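Local coordinates for organic hydroperoxide resistance protein OhrB (PDB 2BJO), which takes part in the resistance of Bacillus subtilis to organic hydroperoxides, as a general stress protein of the OsmC/Ohr family, at residues 73-78 with 94-99. The protein carries 3 engineered substitutions. Residues are numbered along the deposited sequence; the frame is centred on the assembly and turned at random.
Sequences SEIEGQ and VTLVVN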
ATOM      1  N   SER A  73       7.972   0.589 -19.426  1.00 24.88           N
ATOM      2  CA  SER A  73       8.413  -0.181 -18.271  1.00 24.04           C
ATOM      3  C   SER A  73       7.328  -1.112 -17.733  1.00 23.10           C
ATOM      4  O   SER A  73       6.114  -0.905 -17.906  1.00 21.02           O
ATOM      5  CB  SER A  73       8.932   0.718 -17.132  1.00 22.98           C
ATOM      6  OG  SER A  73       7.892   1.511 -16.563  1.00 26.14           O
ATOM      7  N   GLU A  74       7.844  -2.157 -17.089  1.00 24.67           N
ATOM      8  CA  GLU A  74       7.111  -3.119 -16.286  1.00 25.20           C
ATOM      9  C   GLU A  74       7.920  -3.251 -15.017  1.00 26.14           C
ATOM     10  O   GLU A  74       9.133  -3.528 -15.065  1.00 26.54           O
ATOM     11  CB  GLU A  74       6.957  -4.481 -16.945  1.00 28.20           C
ATOM     12  CG  GLU A  74       5.998  -4.496 -18.113  1.00 30.46           C
ATOM     13  CD  GLU A  74       5.812  -5.867 -18.750  1.00 32.51           C
ATOM     14  OE1 GLU A  74       6.055  -6.900 -18.096  1.00 36.48           O
ATOM     15  OE2 GLU A  74       5.421  -5.936 -19.936  1.00 36.80           O
ATOM     16  N   ILE A  75       7.217  -3.024 -13.908  1.00 27.52           N
ATOM     17  CA  ILE A  75       7.731  -3.169 -12.547  1.00 27.69           C
ATOM     18  C   ILE A  75       6.935  -4.225 -11.776  1.00 28.78           C
ATOM     19  O   ILE A  75       5.725  -4.061 -11.540  1.00 26.43           O
ATOM     20  CB  ILE A  75       7.712  -1.830 -11.797  1.00 27.88           C
ATOM     21  CG1 ILE A  75       8.615  -0.880 -12.610  1.00 29.02           C
ATOM     22  CG2 ILE A  75       8.172  -2.031 -10.363  1.00 26.28           C
ATOM     23  CD1 ILE A  75       8.411   0.523 -12.321  1.00 28.03           C
ATOM     24  N   GLU A  76       7.649  -5.280 -11.391  1.00 25.58           N
ATOM     25  CA  GLU A  76       7.049  -6.301 -10.548  1.00 25.03           C
ATOM     26  C   GLU A  76       7.381  -5.990  -9.099  1.00 22.58           C
ATOM     27  O   GLU A  76       8.520  -6.130  -8.699  1.00 20.18           O
ATOM     28  CB  GLU A  76       7.482  -7.742 -10.829  1.00 23.24           C
ATOM     29  CG  GLU A  76       6.556  -8.787 -10.181  1.00 24.05           C
ATOM     30  CD  GLU A  76       7.113 -10.210 -10.209  1.00 28.13           C
ATOM     31  OE1 GLU A  76       8.325 -10.482 -10.235  1.00 28.25           O
ATOM     32  OE2 GLU A  76       6.327 -11.169 -10.212  1.00 31.88           O
ATOM     33  N   GLY A  77       6.371  -5.596  -8.332  1.00 21.90           N
ATOM     34  CA  GLY A  77       6.513  -5.433  -6.893  1.00 22.66           C
ATOM     35  C   GLY A  77       6.320  -6.779  -6.213  1.00 22.77           C
ATOM     36  O   GLY A  77       5.349  -7.477  -6.509  1.00 25.06           O
ATOM     37  N   GLN A  78       7.250  -7.121  -5.322  1.00 21.96           N
ATOM     38  CA  GLN A  78       7.252  -8.386  -4.580  1.00 22.37           C
ATOM     39  C   GLN A  78       7.347  -8.056  -3.083  1.00 22.72           C
ATOM     40  O   GLN A  78       8.379  -7.607  -2.563  1.00 22.24           O
ATOM     41  CB  GLN A  78       8.400  -9.291  -5.020  1.00 21.32           C
ATOM     42  CG  GLN A  78       8.502  -9.445  -6.523  1.00 21.95           C
ATOM     43  CD  GLN A  78       9.724 -10.231  -6.903  1.00 23.94           C
ATOM     44  OE1 GLN A  78      10.639 -10.374  -6.093  1.00 24.04           O
ATOM     45  NE2 GLN A  78       9.747 -10.750  -8.128  1.00 24.42           N
ATOM     46  N   VAL A  94      10.462  -5.982   0.752  1.00 22.11           N
ATOM     47  CA  VAL A  94      10.050  -5.552  -0.594  1.00 23.59           C
ATOM     48  C   VAL A  94      11.167  -5.723  -1.623  1.00 22.48           C
ATOM     49  O   VAL A  94      12.258  -5.235  -1.379  1.00 20.00           O
ATOM     50  CB  VAL A  94       9.604  -4.054  -0.667  1.00 23.35           C
ATOM     51  CG1 VAL A  94       9.143  -3.664  -2.077  1.00 25.00           C
ATOM     52  CG2 VAL A  94       8.463  -3.721   0.295  1.00 22.84           C
ATOM     53  N   THR A  95      10.890  -6.374  -2.754  1.00 24.92           N
ATOM     54  CA  THR A  95      11.760  -6.338  -3.923  1.00 23.17           C
ATOM     55  C   THR A  95      10.981  -5.733  -5.100  1.00 23.38           C
ATOM     56  O   THR A  95       9.799  -6.009  -5.298  1.00 27.75           O
ATOM     57  CB  THR A  95      12.391  -7.729  -4.165  1.00 24.08           C
ATOM     58  OG1 THR A  95      13.297  -7.992  -3.082  1.00 21.55           O
ATOM     59  CG2 THR A  95      13.185  -7.779  -5.457  1.00 25.56           C
ATOM     60  N   LEU A  96      11.624  -4.879  -5.895  1.00 24.31           N
ATOM     61  CA  LEU A  96      11.061  -4.336  -7.128  1.00 24.79           C
ATOM     62  C   LEU A  96      11.956  -4.764  -8.293  1.00 25.12           C
ATOM     63  O   LEU A  96      13.145  -4.457  -8.276  1.00 22.64           O
ATOM     64  CB  LEU A  96      10.903  -2.808  -7.080  1.00 27.74           C
ATOM     65  CG  LEU A  96      10.063  -2.189  -5.956  1.00 29.63           C
ATOM     66  CD1 LEU A  96      10.319  -0.694  -5.809  1.00 30.37           C
ATOM     67  CD2 LEU A  96       8.568  -2.424  -6.133  1.00 28.58           C
ATOM     68  N   VAL A  97      11.397  -5.456  -9.287  1.00 26.97           N
ATOM     69  CA  VAL A  97      12.165  -5.955 -10.435  1.00 26.73           C
ATOM     70  C   VAL A  97      11.719  -5.053 -11.578  1.00 27.99           C
ATOM     71  O   VAL A  97      10.558  -5.079 -11.986  1.00 26.29           O
ATOM     72  CB  VAL A  97      11.940  -7.426 -10.783  1.00 29.52           C
ATOM     73  CG1 VAL A  97      12.944  -7.901 -11.855  1.00 31.01           C
ATOM     74  CG2 VAL A  97      12.108  -8.332  -9.568  1.00 31.52           C
ATOM     75  N   VAL A  98      12.659  -4.255 -12.081  1.00 26.34           N
ATOM     76  CA  VAL A  98      12.359  -3.255 -13.088  1.00 27.08           C
ATOM     77  C   VAL A  98      12.822  -3.651 -14.492  1.00 25.25           C
ATOM     78  O   VAL A  98      14.022  -3.865 -14.713  1.00 23.90           O
ATOM     79  CB  VAL A  98      13.002  -1.916 -12.686  1.00 28.83           C
ATOM     80  CG1 VAL A  98      12.601  -0.834 -13.671  1.00 28.99           C
ATOM     81  CG2 VAL A  98      12.612  -1.527 -11.262  1.00 30.45           C
ATOM     82  N   ASN A  99      11.849  -3.742 -15.396  1.00 25.79           N
ATOM     83  CA  ASN A  99      12.034  -4.042 -16.804  1.00 25.32           C
ATOM     84  C   ASN A  99      11.789  -2.727 -17.531  1.00 26.03           C
ATOM     85  O   ASN A  99      10.647  -2.272 -17.574  1.00 22.21           O
ATOM     86  CB  ASN A  99      11.127  -5.174 -17.297  1.00 24.94           C
ATOM     87  CG  ASN A  99      11.248  -5.449 -18.803  1.00 25.66           C
ATOM     88  OD1 ASN A  99      12.174  -5.021 -19.487  1.00 23.38           O
ATOM     89  ND2 ASN A  99      10.268  -6.163 -19.342  1.00 27.02           N
TER
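Gln-78 lies side by side with Thr-95 and reaches diagonally to Val-97 on one face of an antiparallel strand pair, part of the β-hairpin of strands 74-84 and 89-99. Six backbone hydrogen bonds join Glu-74 to Asn-99, Glu-76 to Val-97 and Gln-78 to Thr-95, two per pair; the shortest, Asn-99 N to Glu-74 O, is 2.7 Å. On the buried face Leu-96 CD2 packs against Gly-77 CA at 3.7 Å, and with no side chain on the glycine this methyl rests directly on backbone. Beside it, Ile-75 and Val-98 point the same way, CG1 to CG1 4.1 Å apart, in a non-hydrogen-bonded pair.

The face bearing Gln-78, Thr-95 and Val-97 is mostly polar and partly exposed. With CG anti to the carbonyl carbon (chi1 -49°) and an extended chain beyond it, Gln-78 brings NE2 within 3.7 Å of Val-97 CG2. The same NE2 donates to Glu-76 OE1 at 2.6 Å; OE1 lies close to the amide plane of Gln-78, while NE2 meets it from above the carboxylate plane, which should restrain the amide's rotation. Farther along, Asn-99 OD1 accepts a hydrogen bond from the backbone N of Lys-101.

Phe-56 of helix 44-65 packs on both Ile-75 and Leu-96, and Tyr-52 also meets Leu-96. Strand 132-135 runs parallel to strand 89-99 on its far side, while residues 75-78 pair antiparallel with a strand of the second subunit, continuing the sheet across the dimer.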